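Local coordinates for ectonucleoside triphosphate diphosphohydrolase 4 (Homo sapiens, PDB 6WG5), which belongs to the GDA1/CD39 nucleoside phosphatase family and has the two-lobed architecture of the actin-like ATPase clan, at residues R74-R77 with P83-M86; V40-V45 with E115-A120; Q288-R293 with R349-P354. All coordinates share one frame; numbering follows the deposited sequence.

Contact 1 of 3, residues R74-R77 with P83-M86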
ATOM      1  N   ARG A  74       3.993  18.721  -3.455  1.00 39.86           N
ATOM      2  CA  ARG A  74       5.291  18.110  -3.213  1.00 39.58           C
ATOM      3  C   ARG A  74       5.579  18.148  -1.722  1.00 39.97           C
ATOM      4  O   ARG A  74       5.030  18.969  -0.983  1.00 44.20           O
ATOM      5  CB  ARG A  74       6.416  18.835  -3.962  1.00 46.86           C
ATOM      6  CG  ARG A  74       6.144  19.092  -5.431  1.00 66.36           C
ATOM      7  CD  ARG A  74       7.110  20.123  -5.989  1.00 80.91           C
ATOM      8  NE  ARG A  74       6.949  20.300  -7.430  1.00 90.66           N
ATOM      9  CZ  ARG A  74       7.503  19.514  -8.349  1.00101.32           C
ATOM     10  NH1 ARG A  74       8.258  18.485  -7.985  1.00103.72           N
ATOM     11  NH2 ARG A  74       7.297  19.756  -9.636  1.00110.32           N
ATOM     12  N   GLN A  75       6.452  17.249  -1.278  1.00 48.78           N
ATOM     13  CA  GLN A  75       6.939  17.316   0.091  1.00 50.00           C
ATOM     14  C   GLN A  75       7.746  18.590   0.294  1.00 51.44           C
ATOM     15  O   GLN A  75       8.579  18.958  -0.539  1.00 54.37           O
ATOM     16  CB  GLN A  75       7.807  16.100   0.420  1.00 52.57           C
ATOM     17  CG  GLN A  75       7.033  14.830   0.702  1.00 54.06           C
ATOM     18  CD  GLN A  75       7.885  13.788   1.400  1.00 56.67           C
ATOM     19  OE1 GLN A  75       8.010  13.794   2.625  1.00 61.84           O
ATOM     20  NE2 GLN A  75       8.482  12.892   0.622  1.00 55.92           N
ATOM     21  N   MET A  76       7.493  19.272   1.408  1.00 50.41           N
ATOM     22  CA  MET A  76       8.280  20.449   1.738  1.00 47.25           C
ATOM     23  C   MET A  76       9.737  20.059   1.953  1.00 51.76           C
ATOM     24  O   MET A  76      10.049  18.955   2.411  1.00 48.31           O
ATOM     25  CB  MET A  76       7.726  21.132   2.988  1.00 50.11           C
ATOM     26  CG  MET A  76       8.357  22.483   3.272  1.00 57.53           C
ATOM     27  SD  MET A  76       7.750  23.245   4.786  1.00 61.20           S
ATOM     28  CE  MET A  76       8.608  24.817   4.723  1.00 63.27           C
ATOM     29  N   ARG A  77      10.637  20.979   1.614  1.00 62.65           N
ATOM     30  CA  ARG A  77      12.076  20.753   1.694  1.00 64.31           C
ATOM     31  C   ARG A  77      12.688  21.786   2.628  1.00 66.35           C
ATOM     32  O   ARG A  77      12.535  22.992   2.409  1.00 66.82           O
ATOM     33  CB  ARG A  77      12.714  20.834   0.306  1.00 68.29           C
ATOM     34  CG  ARG A  77      12.356  19.671  -0.605  1.00 69.31           C
ATOM     35  CD  ARG A  77      13.124  18.423  -0.215  1.00 69.92           C
ATOM     36  NE  ARG A  77      12.634  17.229  -0.898  1.00 70.47           N
ATOM     37  CZ  ARG A  77      13.245  16.048  -0.872  1.00 71.40           C
ATOM     38  NH1 ARG A  77      14.386  15.899  -0.210  1.00 70.64           N
ATOM     39  NH2 ARG A  77      12.724  15.017  -1.519  1.00 70.23           N
ATOM     40  N   PRO A  83      13.172  16.095   3.155  1.00 63.94           N
ATOM     41  CA  PRO A  83      11.714  16.143   3.318  1.00 62.57           C
ATOM     42  C   PRO A  83      11.335  16.464   4.756  1.00 61.03           C
ATOM     43  O   PRO A  83      11.874  15.887   5.704  1.00 62.84           O
ATOM     44  CB  PRO A  83      11.264  14.737   2.906  1.00 62.58           C
ATOM     45  CG  PRO A  83      12.450  13.875   3.144  1.00 65.06           C
ATOM     46  CD  PRO A  83      13.648  14.734   2.855  1.00 64.41           C
ATOM     47  N   VAL A  84      10.400  17.400   4.912  1.00 51.31           N
ATOM     48  CA  VAL A  84       9.944  17.835   6.228  1.00 50.22           C
ATOM     49  C   VAL A  84       9.085  16.742   6.850  1.00 55.99           C
ATOM     50  O   VAL A  84       7.859  16.736   6.691  1.00 59.84           O
ATOM     51  CB  VAL A  84       9.169  19.163   6.127  1.00 50.86           C
ATOM     52  CG1 VAL A  84       8.630  19.587   7.490  1.00 48.36           C
ATOM     53  CG2 VAL A  84      10.062  20.248   5.538  1.00 52.58           C
ATOM     54  N   VAL A  85       9.720  15.818   7.567  1.00 59.70           N
ATOM     55  CA  VAL A  85       9.028  14.695   8.189  1.00 58.42           C
ATOM     56  C   VAL A  85       9.578  14.498   9.595  1.00 62.44           C
ATOM     57  O   VAL A  85      10.773  14.693   9.841  1.00 65.47           O
ATOM     58  CB  VAL A  85       9.186  13.402   7.359  1.00 58.70           C
ATOM     59  CG1 VAL A  85       8.423  12.249   8.001  1.00 63.72           C
ATOM     60  CG2 VAL A  85       8.715  13.626   5.930  1.00 53.11           C
ATOM     61  N   MET A  86       8.697  14.117  10.519  1.00 69.42           N
ATOM     62  CA  MET A  86       9.083  13.750  11.873  1.00 67.29           C
ATOM     63  C   MET A  86       8.232  12.569  12.318  1.00 68.35           C
ATOM     64  O   MET A  86       7.070  12.440  11.925  1.00 69.08           O
ATOM     65  CB  MET A  86       8.915  14.917  12.857  1.00 69.01           C
ATOM     66  CG  MET A  86       9.054  14.513  14.321  1.00 74.13           C
ATOM     67  SD  MET A  86       9.127  15.912  15.456  1.00 74.17           S
ATOM     68  CE  MET A  86      10.852  16.375  15.309  1.00 75.79           C
TER
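The backbone oxygen of Met76 carries the polar part of this contact. Val84 N donates to Met76 O over 3.0 Å, with an N-H...O angle of 154°. Pro83 CA adds a weaker CA-H...O contact of 3.4 Å to the same Met76 O. Next to these, the backbones of Arg77 and Pro83 form a single beta bridge, and Val84 is the centre of an inverse gamma turn on the way into the strand that carries Val85 and Met86.

The apolar part belongs to Met76 and Val84. Met76 CB lies 3.6 Å from Val84 CG2. With Met76 CG anti to the backbone N (chi1 -171°) and the rest extended, CB, CG and SD of the methionine all pass along that one valine methyl, and the terminal CE goes on away from it.

Two polar side chains touch the proline at different atoms without bonding to it. Gln75 brings its amide oxygen against apolar carbons, with OE1 3.4 Å from Pro83 CB and a similar distance from Val85 CG2. Arg77 starts out away from the other segment but bends at chi2 (-76°), which swings the guanidinium back until one face lies over Pro83 N. Arg77 NH1 is then 3.4 Å from Pro83 CD, and its hydrogen bond goes to Arg81 O in the intervening loop. Lys475 NZ lies close to Arg77 NH2, so like charges gather at that end.

Both segments hang on strand 53-61: Arg74 pairs with Cys59, Met76 with Val57 and Met86 with Val55. The backbone thus pairs with that strand up to Met76 and again at Met86, with the loop between, while Phe112 of helix 107-116 packs on Val84 and Met86.

Contact 2 of 3, residues V40-V45 with E115-A120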
ATOM      1  N   VAL A  40       3.366  30.218  -2.319  1.00 53.63           N
ATOM      2  CA  VAL A  40       3.410  28.813  -1.927  1.00 52.22           C
ATOM      3  C   VAL A  40       2.411  28.598  -0.802  1.00 53.86           C
ATOM      4  O   VAL A  40       2.323  29.406   0.131  1.00 57.90           O
ATOM      5  CB  VAL A  40       4.829  28.393  -1.494  1.00 51.99           C
ATOM      6  CG1 VAL A  40       4.835  26.952  -0.997  1.00 48.47           C
ATOM      7  CG2 VAL A  40       5.808  28.558  -2.644  1.00 54.52           C
ATOM      8  N   ASN A  41       1.654  27.508  -0.889  1.00 50.20           N
ATOM      9  CA  ASN A  41       0.708  27.121   0.144  1.00 50.15           C
ATOM     10  C   ASN A  41       1.125  25.777   0.721  1.00 46.02           C
ATOM     11  O   ASN A  41       1.877  25.021   0.101  1.00 44.12           O
ATOM     12  CB  ASN A  41      -0.717  27.050  -0.414  1.00 55.93           C
ATOM     13  CG  ASN A  41      -1.118  28.322  -1.133  1.00 61.56           C
ATOM     14  OD1 ASN A  41      -1.276  28.332  -2.355  1.00 66.24           O
ATOM     15  ND2 ASN A  41      -1.275  29.406  -0.379  1.00 57.28           N
ATOM     16  N   TYR A  42       0.634  25.483   1.923  1.00 37.55           N
ATOM     17  CA  TYR A  42       1.115  24.347   2.693  1.00 36.70           C
ATOM     18  C   TYR A  42      -0.051  23.507   3.195  1.00 36.22           C
ATOM     19  O   TYR A  42      -1.181  23.982   3.335  1.00 40.86           O
ATOM     20  CB  TYR A  42       1.975  24.813   3.879  1.00 38.27           C
ATOM     21  CG  TYR A  42       3.126  25.706   3.468  1.00 42.88           C
ATOM     22  CD1 TYR A  42       2.927  27.060   3.227  1.00 48.29           C
ATOM     23  CD2 TYR A  42       4.409  25.195   3.316  1.00 45.54           C
ATOM     24  CE1 TYR A  42       3.972  27.880   2.845  1.00 52.76           C
ATOM     25  CE2 TYR A  42       5.462  26.008   2.935  1.00 47.63           C
ATOM     26  CZ  TYR A  42       5.237  27.350   2.701  1.00 51.73           C
ATOM     27  OH  TYR A  42       6.278  28.166   2.322  1.00 53.77           O
ATOM     28  N   GLY A  43       0.246  22.243   3.459  1.00 35.70           N
ATOM     29  CA  GLY A  43      -0.721  21.331   4.046  1.00 35.46           C
ATOM     30  C   GLY A  43       0.007  20.303   4.880  1.00 37.60           C
ATOM     31  O   GLY A  43       1.151  19.942   4.586  1.00 36.83           O
ATOM     32  N   ILE A  44      -0.656  19.833   5.934  1.00 41.61           N
ATOM     33  CA  ILE A  44      -0.035  18.960   6.924  1.00 42.38           C
ATOM     34  C   ILE A  44      -0.903  17.725   7.106  1.00 43.47           C
ATOM     35  O   ILE A  44      -2.122  17.836   7.276  1.00 45.35           O
ATOM     36  CB  ILE A  44       0.165  19.683   8.271  1.00 47.14           C
ATOM     37  CG1 ILE A  44       1.032  20.933   8.083  1.00 51.21           C
ATOM     38  CG2 ILE A  44       0.827  18.755   9.280  1.00 47.24           C
ATOM     39  CD1 ILE A  44       0.774  22.012   9.110  1.00 57.01           C
ATOM     40  N   VAL A  45      -0.273  16.551   7.079  1.00 37.88           N
ATOM     41  CA  VAL A  45      -0.949  15.277   7.280  1.00 36.32           C
ATOM     42  C   VAL A  45      -0.197  14.504   8.354  1.00 42.70           C
ATOM     43  O   VAL A  45       1.036  14.421   8.315  1.00 40.72           O
ATOM     44  CB  VAL A  45      -1.019  14.451   5.981  1.00 35.00           C
ATOM     45  CG1 VAL A  45      -1.826  13.175   6.200  1.00 34.65           C
ATOM     46  CG2 VAL A  45      -1.617  15.278   4.855  1.00 33.54           C
ATOM     47  N   GLU A 115       7.049  25.082  13.089  1.00 64.69           N
ATOM     48  CA  GLU A 115       8.356  25.692  12.872  1.00 70.47           C
ATOM     49  C   GLU A 115       8.599  25.951  11.389  1.00 68.92           C
ATOM     50  O   GLU A 115       9.000  27.053  10.995  1.00 66.71           O
ATOM     51  CB  GLU A 115       9.456  24.794  13.443  1.00 74.40           C
ATOM     52  CG  GLU A 115       9.965  25.211  14.814  1.00 83.06           C
ATOM     53  CD  GLU A 115      11.111  24.340  15.294  1.00 90.06           C
ATOM     54  OE1 GLU A 115      11.202  23.175  14.849  1.00 88.07           O
ATOM     55  OE2 GLU A 115      11.927  24.824  16.109  1.00 96.30           O
ATOM     56  N   HIS A 116       8.351  24.944  10.551  1.00 70.22           N
ATOM     57  CA  HIS A 116       8.711  25.038   9.140  1.00 69.61           C
ATOM     58  C   HIS A 116       7.711  25.873   8.347  1.00 66.74           C
ATOM     59  O   HIS A 116       8.108  26.640   7.463  1.00 65.61           O
ATOM     60  CB  HIS A 116       8.834  23.636   8.544  1.00 68.64           C
ATOM     61  CG  HIS A 116      10.010  22.864   9.059  1.00 69.13           C
ATOM     62  ND1 HIS A 116       9.969  22.135  10.229  1.00 66.54           N
ATOM     63  CD2 HIS A 116      11.263  22.716   8.568  1.00 68.07           C
ATOM     64  CE1 HIS A 116      11.144  21.566  10.432  1.00 66.00           C
ATOM     65  NE2 HIS A 116      11.947  21.904   9.440  1.00 66.91           N
ATOM     66  N   VAL A 117       6.425  25.739   8.634  1.00 59.14           N
ATOM     67  CA  VAL A 117       5.413  26.512   7.911  1.00 55.90           C
ATOM     68  C   VAL A 117       5.450  27.954   8.412  1.00 59.22           C
ATOM     69  O   VAL A 117       5.386  28.175   9.632  1.00 63.16           O
ATOM     70  CB  VAL A 117       4.028  25.899   8.101  1.00 58.03           C
ATOM     71  CG1 VAL A 117       2.997  26.643   7.261  1.00 53.15           C
ATOM     72  CG2 VAL A 117       4.042  24.419   7.731  1.00 60.97           C
ATOM     73  N   PRO A 118       5.557  28.950   7.528  1.00 61.94           N
ATOM     74  CA  PRO A 118       5.607  30.340   7.997  1.00 65.35           C
ATOM     75  C   PRO A 118       4.397  30.694   8.849  1.00 66.63           C
ATOM     76  O   PRO A 118       3.267  30.304   8.552  1.00 65.29           O
ATOM     77  CB  PRO A 118       5.636  31.153   6.697  1.00 63.04           C
ATOM     78  CG  PRO A 118       6.187  30.228   5.683  1.00 57.63           C
ATOM     79  CD  PRO A 118       5.709  28.860   6.065  1.00 56.25           C
ATOM     80  N   ARG A 119       4.651  31.455   9.918  1.00 72.39           N
ATOM     81  CA  ARG A 119       3.581  31.852  10.828  1.00 74.54           C
ATOM     82  C   ARG A 119       2.409  32.474  10.079  1.00 73.39           C
ATOM     83  O   ARG A 119       1.247  32.275  10.450  1.00 73.43           O
ATOM     84  CB  ARG A 119       4.123  32.828  11.872  1.00 81.49           C
ATOM     85  CG  ARG A 119       4.491  32.187  13.204  1.00 90.14           C
ATOM     86  CD  ARG A 119       3.254  31.699  13.943  1.00 95.59           C
ATOM     87  NE  ARG A 119       2.266  32.763  14.104  1.00100.46           N
ATOM     88  CZ  ARG A 119       0.974  32.564  14.346  1.00100.35           C
ATOM     89  NH1 ARG A 119       0.492  31.331  14.451  1.00 99.01           N
ATOM     90  NH2 ARG A 119       0.158  33.602  14.476  1.00 98.88           N
ATOM     91  N   ALA A 120       2.694  33.230   9.016  1.00 68.06           N
ATOM     92  CA  ALA A 120       1.638  33.924   8.289  1.00 69.50           C
ATOM     93  C   ALA A 120       0.703  32.969   7.560  1.00 68.13           C
ATOM     94  O   ALA A 120      -0.446  33.335   7.292  1.00 68.03           O
ATOM     95  CB  ALA A 120       2.250  34.905   7.288  1.00 69.02           C
TER
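Val117 O is held by a hydrogen bond to His122 NE2, while the valine's side chain turns to apolar work against Tyr42 and Ile44. No hydrogen bond joins the two segments themselves, so the contact rests on the fit of one ring, two branched aliphatic side chains and a proline.

Tyr42 does most of it. Its CG is anti to the carbonyl carbon (chi1 -55°), which swings the ring out from strand 40-48 toward the chain leaving helix 107-116. Pro118 approaches over one ring face: its CD sits 4.1 Å from the centroid of the Tyr42 ring and 27° off the normal, a CH-pi contact. The nearest ring atom is on the phenol side, Tyr42 CZ at 3.7 Å from Pro118 CD. The proline crosses the tyrosine at about a right angle, and its CD and CG also lie near the hydroxyl oxygen.

Val117 takes the root of the same side chain. Its CG1 is 3.9 Å from Tyr42 CG and comes in obliquely, the two side chains running past each other in opposite directions. The other branch reaches along the strand, with Val117 CG2 4.3 Å from Ile44 CD1. Valine and proline thereby divide the tyrosine between them, one at its base and one near its hydroxyl. Thr125 touches Tyr42, Ile44 and Val117 alike, and Lys121 NZ hydrogen-bonds to Val40 O.

Val117 is also where the chain gives up helical geometry, turning from helix 107-116 toward strand 127-131, which runs parallel to 40-48. Antiparallel strands followed by a helix and a strand parallel to the first are the ribonuclease H-like arrangement, consistent with a lobe of an actin-like ATPase.

Contact 3 of 3, residues Q288-R293 with R349-P354. With NAG (2-acetamido-2-deoxy-beta-D-glucopyranose), chain B.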
ATOM      1  N   GLN A 288       3.224 -19.103   9.083  1.00 28.31           N
ATOM      2  CA  GLN A 288       2.748 -19.508  10.400  1.00 33.16           C
ATOM      3  C   GLN A 288       1.518 -20.400  10.289  1.00 29.79           C
ATOM      4  O   GLN A 288       1.403 -21.402  11.003  1.00 32.13           O
ATOM      5  CB  GLN A 288       2.448 -18.275  11.254  1.00 37.45           C
ATOM      6  CG  GLN A 288       2.046 -18.598  12.686  1.00 47.10           C
ATOM      7  CD  GLN A 288       3.106 -19.399  13.420  1.00 56.35           C
ATOM      8  OE1 GLN A 288       4.243 -18.951  13.575  1.00 60.62           O
ATOM      9  NE2 GLN A 288       2.740 -20.597  13.868  1.00 55.00           N
ATOM     10  N   ARG A 289       0.588 -20.054   9.397  1.00 25.54           N
ATOM     11  CA  ARG A 289      -0.572 -20.911   9.175  1.00 26.06           C
ATOM     12  C   ARG A 289      -0.145 -22.277   8.655  1.00 26.58           C
ATOM     13  O   ARG A 289      -0.756 -23.300   8.989  1.00 27.51           O
ATOM     14  CB  ARG A 289      -1.535 -20.238   8.198  1.00 25.29           C
ATOM     15  CG  ARG A 289      -2.132 -18.931   8.706  1.00 24.93           C
ATOM     16  CD  ARG A 289      -2.834 -18.188   7.589  1.00 24.12           C
ATOM     17  NE  ARG A 289      -3.778 -19.057   6.898  1.00 24.46           N
ATOM     18  CZ  ARG A 289      -4.169 -18.899   5.639  1.00 23.90           C
ATOM     19  NH1 ARG A 289      -5.033 -19.754   5.107  1.00 25.39           N
ATOM     20  NH2 ARG A 289      -3.695 -17.901   4.906  1.00 22.97           N
ATOM     21  N   TYR A 290       0.908 -22.310   7.836  1.00 31.57           N
ATOM     22  CA  TYR A 290       1.412 -23.574   7.311  1.00 30.50           C
ATOM     23  C   TYR A 290       2.022 -24.420   8.422  1.00 31.16           C
ATOM     24  O   TYR A 290       1.735 -25.618   8.534  1.00 33.17           O
ATOM     25  CB  TYR A 290       2.430 -23.294   6.203  1.00 27.84           C
ATOM     26  CG  TYR A 290       3.137 -24.515   5.660  1.00 30.38           C
ATOM     27  CD1 TYR A 290       2.446 -25.482   4.947  1.00 36.56           C
ATOM     28  CD2 TYR A 290       4.502 -24.688   5.843  1.00 28.87           C
ATOM     29  CE1 TYR A 290       3.091 -26.596   4.443  1.00 35.77           C
ATOM     30  CE2 TYR A 290       5.156 -25.795   5.342  1.00 32.07           C
ATOM     31  CZ  TYR A 290       4.446 -26.746   4.642  1.00 32.92           C
ATOM     32  OH  TYR A 290       5.093 -27.854   4.144  1.00 34.62           O
ATOM     33  N   GLU A 291       2.861 -23.810   9.264  1.00 34.46           N
ATOM     34  CA  GLU A 291       3.434 -24.541  10.389  1.00 29.01           C
ATOM     35  C   GLU A 291       2.357 -25.006  11.359  1.00 34.39           C
ATOM     36  O   GLU A 291       2.482 -26.084  11.950  1.00 34.56           O
ATOM     37  CB  GLU A 291       4.461 -23.667  11.113  1.00 31.80           C
ATOM     38  CG  GLU A 291       5.716 -23.380  10.293  1.00 30.83           C
ATOM     39  CD  GLU A 291       6.717 -22.502  11.024  1.00 33.73           C
ATOM     40  OE1 GLU A 291       6.454 -22.131  12.188  1.00 38.04           O
ATOM     41  OE2 GLU A 291       7.771 -22.183  10.433  1.00 37.09           O
ATOM     42  N   ASP A 292       1.295 -24.216  11.533  1.00 34.75           N
ATOM     43  CA  ASP A 292       0.212 -24.617  12.424  1.00 33.39           C
ATOM     44  C   ASP A 292      -0.414 -25.930  11.975  1.00 33.24           C
ATOM     45  O   ASP A 292      -0.768 -26.771  12.808  1.00 37.66           O
ATOM     46  CB  ASP A 292      -0.852 -23.520  12.494  1.00 39.88           C
ATOM     47  CG  ASP A 292      -0.424 -22.342  13.348  1.00 48.23           C
ATOM     48  OD1 ASP A 292       0.503 -22.500  14.171  1.00 50.46           O
ATOM     49  OD2 ASP A 292      -1.027 -21.256  13.204  1.00 54.40           O
ATOM     50  N   ARG A 293      -0.565 -26.127  10.662  1.00 36.04           N
ATOM     51  CA  ARG A 293      -1.202 -27.348  10.182  1.00 39.31           C
ATOM     52  C   ARG A 293      -0.246 -28.534  10.255  1.00 38.29           C
ATOM     53  O   ARG A 293      -0.675 -29.660  10.528  1.00 38.90           O
ATOM     54  CB  ARG A 293      -1.720 -27.163   8.754  1.00 41.54           C
ATOM     55  CG  ARG A 293      -2.893 -28.081   8.430  1.00 51.56           C
ATOM     56  CD  ARG A 293      -3.251 -28.089   6.953  1.00 61.97           C
ATOM     57  NE  ARG A 293      -4.157 -27.004   6.584  1.00 72.24           N
ATOM     58  CZ  ARG A 293      -4.671 -26.839   5.366  1.00 76.27           C
ATOM     59  NH1 ARG A 293      -4.367 -27.693   4.393  1.00 78.15           N
ATOM     60  NH2 ARG A 293      -5.489 -25.823   5.116  1.00 74.59           N
ATOM     61  N   ARG A 349       4.911 -25.099  -3.732  1.00 30.62           N
ATOM     62  CA  ARG A 349       3.766 -24.390  -4.293  1.00 27.46           C
ATOM     63  C   ARG A 349       2.493 -25.216  -4.177  1.00 25.61           C
ATOM     64  O   ARG A 349       1.432 -24.685  -3.827  1.00 31.88           O
ATOM     65  CB  ARG A 349       4.036 -24.027  -5.753  1.00 28.75           C
ATOM     66  CG  ARG A 349       5.129 -22.995  -5.944  1.00 29.15           C
ATOM     67  CD  ARG A 349       5.161 -22.466  -7.368  1.00 33.16           C
ATOM     68  NE  ARG A 349       5.461 -23.510  -8.346  1.00 32.41           N
ATOM     69  CZ  ARG A 349       4.549 -24.205  -9.020  1.00 33.58           C
ATOM     70  NH1 ARG A 349       3.255 -23.986  -8.836  1.00 35.58           N
ATOM     71  NH2 ARG A 349       4.937 -25.130  -9.887  1.00 36.71           N
ATOM     72  N   GLU A 350       2.574 -26.517  -4.467  1.00 40.03           N
ATOM     73  CA  GLU A 350       1.393 -27.367  -4.360  1.00 42.91           C
ATOM     74  C   GLU A 350       0.947 -27.521  -2.915  1.00 43.35           C
ATOM     75  O   GLU A 350      -0.256 -27.607  -2.645  1.00 44.60           O
ATOM     76  CB  GLU A 350       1.676 -28.741  -4.969  1.00 48.48           C
ATOM     77  CG  GLU A 350       2.170 -28.696  -6.405  1.00 63.10           C
ATOM     78  CD  GLU A 350       1.216 -27.962  -7.329  1.00 72.78           C
ATOM     79  OE1 GLU A 350       0.022 -27.842  -6.983  1.00 76.47           O
ATOM     80  OE2 GLU A 350       1.663 -27.502  -8.401  1.00 76.88           O
ATOM     81  N   THR A 351       1.893 -27.551  -1.977  1.00 42.64           N
ATOM     82  CA  THR A 351       1.547 -27.783  -0.579  1.00 44.12           C
ATOM     83  C   THR A 351       0.795 -26.597   0.013  1.00 39.70           C
ATOM     84  O   THR A 351      -0.130 -26.782   0.812  1.00 40.76           O
ATOM     85  CB  THR A 351       2.811 -28.067   0.229  1.00 46.11           C
ATOM     86  OG1 THR A 351       3.561 -29.110  -0.407  1.00 53.51           O
ATOM     87  CG2 THR A 351       2.459 -28.495   1.644  1.00 44.26           C
ATOM     88  N   ILE A 352       1.177 -25.372  -0.365  1.00 38.13           N
ATOM     89  CA  ILE A 352       0.611 -24.174   0.248  1.00 35.13           C
ATOM     90  C   ILE A 352      -0.635 -23.677  -0.471  1.00 33.19           C
ATOM     91  O   ILE A 352      -1.246 -22.699  -0.018  1.00 33.51           O
ATOM     92  CB  ILE A 352       1.666 -23.049   0.312  1.00 37.00           C
ATOM     93  CG1 ILE A 352       2.109 -22.643  -1.099  1.00 35.44           C
ATOM     94  CG2 ILE A 352       2.853 -23.503   1.161  1.00 39.41           C
ATOM     95  CD1 ILE A 352       3.175 -21.567  -1.129  1.00 32.97           C
ATOM     96  N   GLN A 353      -1.031 -24.317  -1.571  1.00 45.96           N
ATOM     97  CA  GLN A 353      -2.266 -23.956  -2.267  1.00 45.76           C
ATOM     98  C   GLN A 353      -3.458 -23.788  -1.334  1.00 43.31           C
ATOM     99  O   GLN A 353      -4.114 -22.737  -1.391  1.00 44.34           O
ATOM    100  CB  GLN A 353      -2.575 -25.019  -3.331  1.00 51.55           C
ATOM    101  CG  GLN A 353      -1.838 -24.829  -4.637  1.00 58.41           C
ATOM    102  CD  GLN A 353      -2.459 -23.754  -5.496  1.00 66.21           C
ATOM    103  OE1 GLN A 353      -1.846 -22.721  -5.756  1.00 70.08           O
ATOM    104  NE2 GLN A 353      -3.688 -23.989  -5.943  1.00 69.63           N
ATOM    105  N   PRO A 354      -3.793 -24.752  -0.473  1.00 39.78           N
ATOM    106  CA  PRO A 354      -5.003 -24.607   0.355  1.00 37.51           C
ATOM    107  C   PRO A 354      -5.050 -23.325   1.162  1.00 36.82           C
ATOM    108  O   PRO A 354      -6.144 -22.818   1.445  1.00 45.42           O
ATOM    109  CB  PRO A 354      -4.943 -25.837   1.273  1.00 39.30           C
ATOM    110  CG  PRO A 354      -4.107 -26.825   0.542  1.00 38.59           C
ATOM    111  CD  PRO A 354      -3.102 -26.029  -0.227  1.00 38.50           C
TER
HETATM  112  C1  NAG B   1      -9.015 -19.941   5.683  1.00 45.29           C
HETATM  113  C2  NAG B   1      -9.058 -18.931   6.834  1.00 44.42           C
HETATM  114  C3  NAG B   1      -9.269 -19.644   8.170  1.00 52.56           C
HETATM  115  C4  NAG B   1     -10.448 -20.609   8.107  1.00 63.35           C
HETATM  116  C5  NAG B   1     -10.304 -21.536   6.910  1.00 64.00           C
HETATM  117  C6  NAG B   1     -11.500 -22.436   6.706  1.00 67.87           C
HETATM  118  C7  NAG B   1      -7.804 -16.816   6.771  1.00 39.40           C
HETATM  119  C8  NAG B   1      -6.448 -16.183   6.855  1.00 40.97           C
HETATM  120  N2  NAG B   1      -7.833 -18.148   6.875  1.00 41.42           N
HETATM  121  O3  NAG B   1      -9.496 -18.671   9.183  1.00 49.54           O
HETATM  122  O4  NAG B   1     -10.466 -21.409   9.284  1.00 80.81           O
HETATM  123  O5  NAG B   1     -10.175 -20.754   5.718  1.00 60.73           O
HETATM  124  O6  NAG B   1     -11.474 -23.040   5.419  1.00 74.65           O
HETATM  125  O7  NAG B   1      -8.824 -16.152   6.614  1.00 41.11           O
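A charged group set against a proline is the odd feature here: Arg293 brings the edge of its guanidinium to the ring of Pro354, with NH1 3.7 Å from Pro354 CB, in plain van der Waals packing. The two side chains cross at about a right angle. Arg293 bends at chi3 (-85°) to get there, and its charge also makes a cation-pi contact with Phe355, the next residue along.

Deeper in, Tyr290 reaches across from helix 283-296 with CG anti to its own backbone N (chi1 174°). Thr351 CG2 meets the ring at its edge, near the ring plane, 3.4 Å from Tyr290 CE1. Ile352 CG2 approaches obliquely, 4.3 Å from Tyr290 CD1. The polar ends are engaged with other residues: Tyr290 OH bonds to Asp319 OD2, and Thr351 OG1 turns back to Leu347 O within its own helix.

This is helix-to-helix packing in the lobe whose sheet includes strand 270-279, the strand just before helix 283-296. The disulfide Cys321-Cys348 enters the same region, with Cys321 touching Ile352.

On the first helix, Gln288 NE2 bonds to Asp292 OD1 one turn later over 3.0 Å. Arg289 meets the attached glycan: the acetamido methyl C8 of 2-acetamido-2-deoxy-beta-D-glucopyranose lies 3.7 Å above the centre of its guanidinium plane. Hydrogen bonds from Arg289 NH1 to Phe355 O and from NH2 to Gly280 O hold that guanidinium in place.

Contacts 1 and 2 are neighbours in one lobe, their centres 11 Å apart, and both draw on the same mixed sheet. Met76 joins them: its CE lies 3.3 Å from His116 O and 3.8 Å from Tyr42 CE2. Val84 CG1 adds another touch, 3.9 Å from His116 CG. In sequence, contact 1 falls wholly between the two segments of contact 2. Contact 3 stands across the chain's centre, with centres about 43 Å from contact 1 and about 50 Å from contact 2; nearest atoms are about 31 Å away in both cases. Of the three, contact 3 is the one beside the glycan, a surface attachment and no binding pocket.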